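Local structure of BamaA.19900.a (6VZZ) at residues A[314-325]-A[356-366]; A[145-153]-A[188-199]. The protein is a glucokinase from the amoeba Balamuthia mandrillaris that binds glucose and probably phosphorylates it at the 6-hydroxyl with ATP. One frame throughout, in Å; residues are numbered along the deposited sequence.

Interaction 1. Residues A[314-325]-A[356-366]; sequences KFLMRIAKNLCI and EFFDHPKKAWI
K321 reaches out of helix 303-327 and runs along the chain from E356 to H360. Its CB lies 3.8 Å from CD1 of the F357 ring. CG meets the backbone O of F357 and also the CD1 methyl of I366. CD lies 3.7 Å from H360 CD2. CE passes the carbonyl of E356. At the tip, K321 NZ bonds to D359 O at 2.9 Å. K321 NZ also bonds to E356 OE1 at 3.0 Å, with a further weak bond to E356 O. CG is anti to the backbone N (chi1 168°), and bends further along bring NZ between these oxygens.

E356 is also held by R318, side-on. R318 NE bonds to E356 OE1 at 2.8 Å and R318 NH1 bonds to E356 OE2 at 3.0 Å. The guanidinium and carboxylate planes stand 40° apart, and the nitrogens meet the carboxylate oxygens from above the carboxylate plane. NE and K321 NZ come to OE1 from opposite faces of that plane. The stem of E356 packs on M317, its CG 3.6 Å from M317 CB.

The F357 ring fills a hole among M317, A320, K321 and C324. C324 SG sits at its edge, 4.0 Å from CZ, while M317 SD approaches obliquely. C324 and I325 also pack on I366.

R318 NH1 and K314 NZ both pair with E237, which joins the network to helix 234-249. H221 of the second subunit, a glucose-pocket residue, packs on H360 and meets W365 edge-to-face, so the contact lies at the subunit interface beside a bound glucose. The contact thus pairs a buried carboxylate with two cations, while K321 also satisfies the loop carbonyl of D359. This probably fixes the chain where it leaves helix 350-357.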
loop_
_atom_site.group_PDB
_atom_site.type_symbol
_atom_site.label_atom_id
_atom_site.label_comp_id
_atom_site.label_asym_id
_atom_site.label_seq_id
_atom_site.Cartn_x
_atom_site.Cartn_y
_atom_site.Cartn_z
ATOM N N LYS A 314 14.915 11.630 7.340
ATOM C CA LYS A 314 14.528 10.597 8.291
ATOM C C LYS A 314 13.089 10.158 8.054
ATOM O O LYS A 314 12.789 8.959 8.014
ATOM C CB LYS A 314 14.719 11.096 9.722
ATOM C CG LYS A 314 14.326 10.069 10.764
ATOM C CD LYS A 314 15.189 10.165 12.012
ATOM C CE LYS A 314 14.717 11.264 12.940
ATOM N NZ LYS A 314 15.347 11.151 14.301
ATOM N N PHE A 315 12.183 11.116 7.860
ATOM C CA PHE A 315 10.790 10.737 7.662
ATOM C C PHE A 315 10.559 10.151 6.281
ATOM O O PHE A 315 9.657 9.324 6.112
ATOM C CB PHE A 315 9.867 11.923 7.917
ATOM C CG PHE A 315 9.542 12.112 9.365
ATOM C CD1 PHE A 315 10.422 12.787 10.203
ATOM C CD2 PHE A 315 8.378 11.584 9.901
ATOM C CE1 PHE A 315 10.137 12.945 11.553
ATOM C CE2 PHE A 315 8.085 11.737 11.238
ATOM C CZ PHE A 315 8.963 12.422 12.072
ATOM N N LEU A 316 11.360 10.541 5.288
ATOM C CA LEU A 316 11.312 9.827 4.015
ATOM C C LEU A 316 11.702 8.365 4.206
ATOM O O LEU A 316 11.048 7.465 3.669
ATOM C CB LEU A 316 12.225 10.496 2.987
ATOM C CG LEU A 316 12.383 9.686 1.693
ATOM C CD1 LEU A 316 11.094 9.688 0.897
ATOM C CD2 LEU A 316 13.528 10.208 0.859
ATOM N N MET A 317 12.750 8.106 4.994
ATOM C CA MET A 317 13.129 6.725 5.262
ATOM C C MET A 317 12.058 5.983 6.060
ATOM O O MET A 317 11.911 4.768 5.904
ATOM C CB MET A 317 14.467 6.674 6.000
ATOM C CG MET A 317 15.670 7.092 5.171
ATOM S SD MET A 317 15.983 5.990 3.776
ATOM C CE MET A 317 15.586 7.044 2.392
ATOM N N ARG A 318 11.303 6.682 6.917
ATOM C CA ARG A 318 10.309 5.982 7.731
ATOM C C ARG A 318 9.109 5.535 6.901
ATOM O O ARG A 318 8.607 4.419 7.083
ATOM C CB ARG A 318 9.847 6.856 8.890
ATOM C CG ARG A 318 8.896 6.136 9.822
ATOM C CD ARG A 318 8.789 6.861 11.154
ATOM N NE ARG A 318 10.109 7.268 11.615
ATOM C CZ ARG A 318 10.333 8.166 12.569
ATOM N NH1 ARG A 318 11.580 8.482 12.890
ATOM N NH2 ARG A 318 9.318 8.760 13.184
ATOM N N ILE A 319 8.617 6.388 5.999
ATOM C CA ILE A 319 7.504 5.961 5.159
ATOM C C ILE A 319 7.973 4.888 4.180
ATOM O O ILE A 319 7.249 3.929 3.888
ATOM C CB ILE A 319 6.859 7.174 4.447
ATOM C CG1 ILE A 319 5.666 6.760 3.574
ATOM C CG2 ILE A 319 7.861 7.899 3.572
ATOM C CD1 ILE A 319 4.626 5.923 4.284
ATOM N N ALA A 320 9.205 5.008 3.684
ATOM C CA ALA A 320 9.713 3.997 2.768
ATOM C C ALA A 320 9.866 2.652 3.467
ATOM O O ALA A 320 9.527 1.608 2.894
ATOM C CB ALA A 320 11.039 4.456 2.161
ATOM N N LYS A 321 10.366 2.661 4.708
ATOM C CA LYS A 321 10.484 1.433 5.489
ATOM C C LYS A 321 9.140 0.723 5.600
ATOM O O LYS A 321 9.015 -0.458 5.260
ATOM C CB LYS A 321 11.035 1.758 6.875
ATOM C CG LYS A 321 10.933 0.628 7.878
ATOM C CD LYS A 321 10.639 1.146 9.272
ATOM C CE LYS A 321 11.314 2.486 9.519
ATOM N NZ LYS A 321 11.216 2.941 10.945
ATOM N N ASN A 322 8.110 1.445 6.041
ATOM C CA ASN A 322 6.819 0.808 6.280
ATOM C C ASN A 322 6.129 0.372 4.988
ATOM O O ASN A 322 5.421 -0.646 4.982
ATOM C CB ASN A 322 5.948 1.742 7.104
ATOM C CG ASN A 322 6.373 1.747 8.560
ATOM O OD1 ASN A 322 6.079 0.805 9.303
ATOM N ND2 ASN A 322 7.121 2.772 8.966
ATOM N N LEU A 323 6.322 1.106 3.888
ATOM C CA LEU A 323 5.732 0.667 2.629
ATOM C C LEU A 323 6.445 -0.568 2.088
ATOM O O LEU A 323 5.811 -1.436 1.478
ATOM C CB LEU A 323 5.763 1.799 1.608
ATOM C CG LEU A 323 4.875 3.012 1.895
ATOM C CD1 LEU A 323 5.109 4.056 0.834
ATOM C CD2 LEU A 323 3.408 2.627 1.940
ATOM N N CYS A 324 7.763 -0.670 2.297
ATOM C CA CYS A 324 8.474 -1.880 1.897
ATOM C C CYS A 324 7.901 -3.104 2.600
ATOM O O CYS A 324 7.739 -4.168 1.992
ATOM C CB CYS A 324 9.972 -1.746 2.198
ATOM S SG CYS A 324 10.907 -0.702 1.039
ATOM N N ILE A 325 7.578 -2.963 3.882
ATOM C CA ILE A 325 7.013 -4.068 4.645
ATOM C C ILE A 325 5.609 -4.386 4.155
ATOM O O ILE A 325 5.290 -5.539 3.845
ATOM C CB ILE A 325 7.029 -3.723 6.144
ATOM C CG1 ILE A 325 8.467 -3.785 6.665
ATOM C CG2 ILE A 325 6.086 -4.634 6.927
ATOM C CD1 ILE A 325 8.629 -3.253 8.039
ATOM N N GLU A 356 17.489 4.672 10.648
ATOM C CA GLU A 356 16.049 4.886 10.577
ATOM C C GLU A 356 15.360 3.795 9.765
ATOM O O GLU A 356 14.321 3.268 10.184
ATOM C CB GLU A 356 15.756 6.260 9.978
ATOM C CG GLU A 356 14.292 6.476 9.613
ATOM C CD GLU A 356 13.357 6.290 10.795
ATOM O OE1 GLU A 356 12.252 5.752 10.597
ATOM O OE2 GLU A 356 13.726 6.667 11.929
ATOM N N PHE A 357 15.931 3.432 8.610
ATOM C CA PHE A 357 15.239 2.531 7.697
ATOM C C PHE A 357 15.112 1.122 8.274
ATOM O O PHE A 357 14.094 0.455 8.068
ATOM C CB PHE A 357 15.950 2.498 6.347
ATOM C CG PHE A 357 15.290 1.588 5.343
ATOM C CD1 PHE A 357 14.162 2.001 4.652
ATOM C CD2 PHE A 357 15.792 0.319 5.097
ATOM C CE1 PHE A 357 13.545 1.163 3.738
ATOM C CE2 PHE A 357 15.180 -0.521 4.189
ATOM C CZ PHE A 357 14.057 -0.101 3.505
ATOM N N PHE A 358 16.122 0.643 8.989
ATOM C CA PHE A 358 16.051 -0.677 9.607
ATOM C C PHE A 358 15.525 -0.648 11.044
ATOM O O PHE A 358 15.621 -1.659 11.744
ATOM C CB PHE A 358 17.428 -1.349 9.559
ATOM C CG PHE A 358 17.936 -1.540 8.170
ATOM C CD1 PHE A 358 17.402 -2.533 7.357
ATOM C CD2 PHE A 358 18.912 -0.706 7.649
ATOM C CE1 PHE A 358 17.841 -2.703 6.064
ATOM C CE2 PHE A 358 19.365 -0.873 6.347
ATOM C CZ PHE A 358 18.824 -1.871 5.553
ATOM N N ASP A 359 14.959 0.475 11.495
ATOM C CA ASP A 359 14.380 0.588 12.838
ATOM C C ASP A 359 12.953 0.033 12.800
ATOM O O ASP A 359 11.959 0.759 12.666
ATOM C CB ASP A 359 14.434 2.046 13.290
ATOM C CG ASP A 359 13.819 2.287 14.667
ATOM O OD1 ASP A 359 13.141 1.403 15.220
ATOM O OD2 ASP A 359 14.027 3.395 15.207
ATOM N N HIS A 360 12.849 -1.290 12.937
ATOM C CA HIS A 360 11.559 -1.964 12.846
ATOM C C HIS A 360 11.673 -3.340 13.481
ATOM O O HIS A 360 12.728 -3.977 13.384
ATOM C CB HIS A 360 11.092 -2.090 11.386
ATOM C CG HIS A 360 9.613 -2.282 11.244
ATOM N ND1 HIS A 360 9.007 -3.511 11.391
ATOM C CD2 HIS A 360 8.618 -1.398 10.986
ATOM C CE1 HIS A 360 7.702 -3.377 11.236
ATOM N NE2 HIS A 360 7.440 -2.108 10.981
ATOM N N PRO A 361 10.617 -3.829 14.139
ATOM C CA PRO A 361 10.661 -5.205 14.670
ATOM C C PRO A 361 10.905 -6.242 13.591
ATOM O O PRO A 361 11.535 -7.276 13.853
ATOM C CB PRO A 361 9.278 -5.393 15.308
ATOM C CG PRO A 361 8.731 -4.012 15.499
ATOM C CD PRO A 361 9.373 -3.114 14.490
ATOM N N LYS A 362 10.404 -6.000 12.383
ATOM C CA LYS A 362 10.583 -6.904 11.251
ATOM C C LYS A 362 11.776 -6.506 10.400
ATOM O O LYS A 362 11.738 -6.639 9.176
ATOM C CB LYS A 362 9.318 -6.940 10.400
ATOM C CG LYS A 362 8.066 -7.355 11.143
ATOM C CD LYS A 362 8.166 -8.771 11.655
ATOM C CE LYS A 362 6.785 -9.330 12.006
ATOM N NZ LYS A 362 6.292 -8.928 13.352
ATOM N N LYS A 363 12.849 -6.001 11.013
ATOM C CA LYS A 363 13.966 -5.510 10.212
ATOM C C LYS A 363 14.579 -6.622 9.374
ATOM O O LYS A 363 15.077 -6.362 8.272
ATOM C CB LYS A 363 15.016 -4.850 11.108
ATOM C CG LYS A 363 16.053 -5.762 11.681
ATOM C CD LYS A 363 16.916 -5.010 12.681
ATOM C CE LYS A 363 16.157 -4.746 13.987
ATOM N NZ LYS A 363 16.643 -3.512 14.684
ATOM N N ALA A 364 14.507 -7.865 9.851
ATOM C CA ALA A 364 14.991 -8.992 9.065
ATOM C C ALA A 364 14.296 -9.081 7.708
ATOM O O ALA A 364 14.904 -9.539 6.732
ATOM C CB ALA A 364 14.806 -10.290 9.850
ATOM N N TRP A 365 13.037 -8.628 7.618
ATOM C CA TRP A 365 12.296 -8.727 6.360
ATOM C C TRP A 365 12.814 -7.759 5.306
ATOM O O TRP A 365 12.668 -8.021 4.110
ATOM C CB TRP A 365 10.803 -8.461 6.575
ATOM C CG TRP A 365 10.080 -9.477 7.385
ATOM C CD1 TRP A 365 10.626 -10.500 8.095
ATOM C CD2 TRP A 365 8.663 -9.573 7.569
ATOM N NE1 TRP A 365 9.644 -11.224 8.720
ATOM C CE2 TRP A 365 8.427 -10.680 8.415
ATOM C CE3 TRP A 365 7.571 -8.835 7.099
ATOM C CZ2 TRP A 365 7.140 -11.073 8.801
ATOM C CZ3 TRP A 365 6.291 -9.221 7.487
ATOM C CH2 TRP A 365 6.088 -10.334 8.330
ATOM N N ILE A 366 13.388 -6.629 5.707
ATOM C CA ILE A 366 13.820 -5.627 4.743
ATOM C C ILE A 366 15.337 -5.562 4.618
ATOM O O ILE A 366 15.855 -4.669 3.943
ATOM C CB ILE A 366 13.235 -4.246 5.071
ATOM C CG1 ILE A 366 13.509 -3.878 6.534
ATOM C CG2 ILE A 366 11.742 -4.230 4.761
ATOM C CD1 ILE A 366 13.008 -2.494 6.932
#

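Interaction 2. Residues A[145-153]-A[188-199]; sequences NDLEGTCYG and VLAVGTGLGIAT. With BGC (beta-D-glucopyranose), chain B.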
loop_
_atom_site.group_PDB
_atom_site.type_symbol
_atom_site.label_atom_id
_atom_site.label_comp_id
_atom_site.label_asym_id
_atom_site.label_seq_id
_atom_site.Cartn_x
_atom_site.Cartn_y
_atom_site.Cartn_z
ATOM N N ASN A 145 -1.437 10.000 -13.140
ATOM C CA ASN A 145 -0.751 10.641 -12.028
ATOM C C ASN A 145 0.731 10.793 -12.370
ATOM O O ASN A 145 1.281 10.038 -13.180
ATOM C CB ASN A 145 -0.965 9.821 -10.749
ATOM C CG ASN A 145 -0.128 10.300 -9.579
ATOM O OD1 ASN A 145 1.022 9.879 -9.419
ATOM N ND2 ASN A 145 -0.707 11.159 -8.740
ATOM N N ASP A 146 1.370 11.803 -11.772
ATOM C CA ASP A 146 2.763 12.084 -12.110
ATOM C C ASP A 146 3.685 10.929 -11.722
ATOM O O ASP A 146 4.552 10.533 -12.513
ATOM C CB ASP A 146 3.223 13.401 -11.479
ATOM C CG ASP A 146 3.066 13.434 -9.961
ATOM O OD1 ASP A 146 2.276 12.637 -9.401
ATOM O OD2 ASP A 146 3.727 14.287 -9.320
ATOM N N LEU A 147 3.512 10.355 -10.526
ATOM C CA LEU A 147 4.346 9.207 -10.164
ATOM C C LEU A 147 3.987 7.976 -10.984
ATOM O O LEU A 147 4.862 7.156 -11.289
ATOM C CB LEU A 147 4.236 8.902 -8.672
ATOM C CG LEU A 147 5.388 9.444 -7.820
ATOM C CD1 LEU A 147 6.666 8.681 -8.103
ATOM C CD2 LEU A 147 5.591 10.923 -8.081
ATOM N N GLU A 148 2.709 7.826 -11.334
ATOM C CA GLU A 148 2.334 6.821 -12.316
ATOM C C GLU A 148 3.102 7.032 -13.620
ATOM O O GLU A 148 3.560 6.068 -14.247
ATOM C CB GLU A 148 0.820 6.875 -12.531
ATOM C CG GLU A 148 0.285 6.026 -13.669
ATOM C CD GLU A 148 -1.237 6.054 -13.748
ATOM O OE1 GLU A 148 -1.860 6.941 -13.115
ATOM O OE2 GLU A 148 -1.812 5.181 -14.443
ATOM N N GLY A 149 3.284 8.291 -14.027
ATOM C CA GLY A 149 4.111 8.564 -15.192
ATOM C C GLY A 149 5.573 8.206 -14.976
ATOM O O GLY A 149 6.242 7.707 -15.890
ATOM N N THR A 150 6.089 8.463 -13.770
ATOM C CA THR A 150 7.462 8.082 -13.450
ATOM C C THR A 150 7.669 6.589 -13.657
ATOM O O THR A 150 8.660 6.161 -14.263
ATOM C CB THR A 150 7.795 8.460 -12.004
ATOM O OG1 THR A 150 7.639 9.874 -11.817
ATOM C CG2 THR A 150 9.217 8.057 -11.661
ATOM N N CYS A 151 6.727 5.780 -13.171
ATOM C CA CYS A 151 6.876 4.338 -13.299
ATOM C C CYS A 151 6.926 3.907 -14.761
ATOM O O CYS A 151 7.763 3.072 -15.135
ATOM C CB CYS A 151 5.752 3.633 -12.548
ATOM S SG CYS A 151 5.852 3.943 -10.772
ATOM N N TYR A 152 6.058 4.468 -15.611
ATOM C CA TYR A 152 6.123 4.108 -17.024
ATOM C C TYR A 152 7.460 4.516 -17.623
ATOM O O TYR A 152 8.031 3.787 -18.446
ATOM C CB TYR A 152 4.968 4.741 -17.797
ATOM C CG TYR A 152 3.645 4.071 -17.539
ATOM C CD1 TYR A 152 3.407 2.770 -17.982
ATOM C CD2 TYR A 152 2.635 4.729 -16.851
ATOM C CE1 TYR A 152 2.191 2.148 -17.750
ATOM C CE2 TYR A 152 1.422 4.113 -16.602
ATOM C CZ TYR A 152 1.206 2.827 -17.056
ATOM O OH TYR A 152 0.000 2.218 -16.815
ATOM N N GLY A 153 7.989 5.663 -17.201
ATOM C CA GLY A 153 9.321 6.044 -17.631
ATOM C C GLY A 153 10.374 5.054 -17.177
ATOM O O GLY A 153 11.237 4.643 -17.960
ATOM N N VAL A 188 8.436 3.287 -5.903
ATOM C CA VAL A 188 9.025 4.511 -6.441
ATOM C C VAL A 188 8.545 5.690 -5.603
ATOM O O VAL A 188 7.339 5.842 -5.374
ATOM C CB VAL A 188 8.675 4.717 -7.926
ATOM C CG1 VAL A 188 9.259 6.027 -8.426
ATOM C CG2 VAL A 188 9.163 3.544 -8.763
ATOM N N LEU A 189 9.489 6.514 -5.143
ATOM C CA LEU A 189 9.217 7.709 -4.346
ATOM C C LEU A 189 9.899 8.910 -4.985
ATOM O O LEU A 189 11.017 8.794 -5.498
ATOM C CB LEU A 189 9.723 7.577 -2.889
ATOM C CG LEU A 189 9.321 6.367 -2.043
ATOM C CD1 LEU A 189 10.254 5.198 -2.288
ATOM C CD2 LEU A 189 9.312 6.731 -0.583
ATOM N N ALA A 190 9.241 10.071 -4.923
ATOM C CA ALA A 190 9.842 11.312 -5.396
ATOM C C ALA A 190 9.481 12.442 -4.450
ATOM O O ALA A 190 8.298 12.667 -4.175
ATOM C CB ALA A 190 9.395 11.659 -6.821
ATOM N N VAL A 191 10.503 13.160 -3.980
ATOM C CA VAL A 191 10.337 14.276 -3.055
ATOM C C VAL A 191 10.464 15.569 -3.844
ATOM O O VAL A 191 11.511 15.832 -4.447
ATOM C CB VAL A 191 11.369 14.229 -1.919
ATOM C CG1 VAL A 191 11.081 15.313 -0.886
ATOM C CG2 VAL A 191 11.392 12.862 -1.273
ATOM N N GLY A 192 9.406 16.381 -3.826
ATOM C CA GLY A 192 9.383 17.651 -4.519
ATOM C C GLY A 192 8.427 18.618 -3.849
ATOM O O GLY A 192 8.507 18.830 -2.631
ATOM N N THR A 193 7.525 19.223 -4.624
ATOM C CA THR A 193 6.463 20.020 -4.015
ATOM C C THR A 193 5.609 19.154 -3.100
ATOM O O THR A 193 5.157 19.612 -2.043
ATOM C CB THR A 193 5.597 20.678 -5.092
ATOM O OG1 THR A 193 6.437 21.353 -6.034
ATOM C CG2 THR A 193 4.640 21.687 -4.468
ATOM N N GLY A 194 5.394 17.891 -3.486
ATOM C CA GLY A 194 4.733 16.925 -2.635
ATOM C C GLY A 194 5.564 15.661 -2.499
ATOM O O GLY A 194 6.660 15.553 -3.051
ATOM N N LEU A 195 5.022 14.713 -1.732
ATOM C CA LEU A 195 5.591 13.375 -1.618
ATOM C C LEU A 195 4.841 12.446 -2.571
ATOM O O LEU A 195 3.678 12.097 -2.327
ATOM C CB LEU A 195 5.516 12.866 -0.185
ATOM C CG LEU A 195 6.067 11.453 0.033
ATOM C CD1 LEU A 195 7.380 11.278 -0.710
ATOM C CD2 LEU A 195 6.236 11.169 1.521
ATOM N N GLY A 196 5.506 12.049 -3.652
ATOM C CA GLY A 196 4.913 11.181 -4.650
ATOM C C GLY A 196 5.324 9.733 -4.428
ATOM O O GLY A 196 6.492 9.444 -4.155
ATOM N N ILE A 197 4.353 8.829 -4.567
ATOM C CA ILE A 197 4.585 7.406 -4.334
ATOM C C ILE A 197 3.740 6.577 -5.296
ATOM O O ILE A 197 2.524 6.774 -5.395
ATOM C CB ILE A 197 4.276 7.021 -2.875
ATOM C CG1 ILE A 197 5.324 7.623 -1.933
ATOM C CG2 ILE A 197 4.231 5.512 -2.733
ATOM C CD1 ILE A 197 5.052 7.384 -0.499
ATOM N N ALA A 198 4.385 5.641 -5.992
ATOM C CA ALA A 198 3.712 4.657 -6.827
ATOM C C ALA A 198 4.480 3.342 -6.725
ATOM O O ALA A 198 5.554 3.277 -6.120
ATOM C CB ALA A 198 3.609 5.139 -8.276
ATOM N N THR A 199 3.934 2.278 -7.312
ATOM C CA THR A 199 4.574 0.969 -7.231
ATOM C C THR A 199 4.559 0.284 -8.587
ATOM O O THR A 199 3.514 0.211 -9.240
ATOM C CB THR A 199 3.881 0.062 -6.203
ATOM O OG1 THR A 199 3.878 0.703 -4.925
ATOM C CG2 THR A 199 4.614 -1.282 -6.080
HETATM C C2 BGC B . -0.159 14.373 -4.673
HETATM C C3 BGC B . 0.252 13.180 -5.521
HETATM C C4 BGC B . 1.539 13.493 -6.274
HETATM C C5 BGC B . 2.607 13.947 -5.285
HETATM C C6 BGC B . 3.919 14.327 -5.928
HETATM C C1 BGC B . 0.999 14.756 -3.764
HETATM O O1 BGC B . 0.651 15.784 -2.910
HETATM O O2 BGC B . -1.312 14.056 -3.905
HETATM O O3 BGC B . -0.788 12.827 -6.422
HETATM O O4 BGC B . 2.009 12.330 -6.939
HETATM O O5 BGC B . 2.124 15.093 -4.571
HETATM O O6 BGC B . 3.729 15.189 -7.030
HETATM O O HOH W 1 1.211 7.599 -7.756
#
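N145 OD1 takes a bond from E148 N at 3.3 Å and a weak one from L147 N. It also lies 2.8 Å from a water that is hydrogen-bonded to I197 O as well and so bridges helix start and strand. The E148 bond lies in the carbonyl plane, on a lone pair. In return E148 OE1 accepts from N145 N, which completes a capping box. N145 CG is anti to the backbone N (chi1 172°), which helps turn the amide to glucose, and ND2 bonds to the sugar O3 at 2.9 Å. The two carboxylate oxygens of D146 divide the sugar between them: OD1 takes O4 and OD2 takes O6. G196 CA lies 3.5 Å from C6 of the sugar.

Away from the sugar the contact is apolar. L147 is the main wedge. Its CG lies over the backbone of G196 and I197, and its CD1 meets V188 CG1 at 3.7 Å. CD2 comes to A190 CB. One turn on, C151 SG rests 3.6 Å from A198 CB and also touches V188 CG2. T150 adds its CG2 methyl to V188.

Helix 146-153 crosses strand 195-199 at 50°. It covers one face of the hairpin 186-201. L189 and I197 point to the other face, where helix 303-327 packs, and strand 213-216 extends the sheet beside C151 and E148.

Both contacts are buried, but the centre of interaction 2 lies about 4 Å, and that of interaction 1 about 21 Å, from the centre of the chain. They meet through the hairpin. L323 CD1 of 314-325 touches I197 CD1 at 3.6 Å, and L316 packs on L189 and V191. The sheet therefore lies between helix 146-159 and helix 303-327, an alpha/beta layering consistent with the actin-like ATPase fold. Interaction 2 is apolar packing of L147 and C151 on V188, A190 and A198, beside polar side chains that bind glucose. Interaction 1 is dominated by buried charges and aromatic groups, and it alone reaches the second subunit.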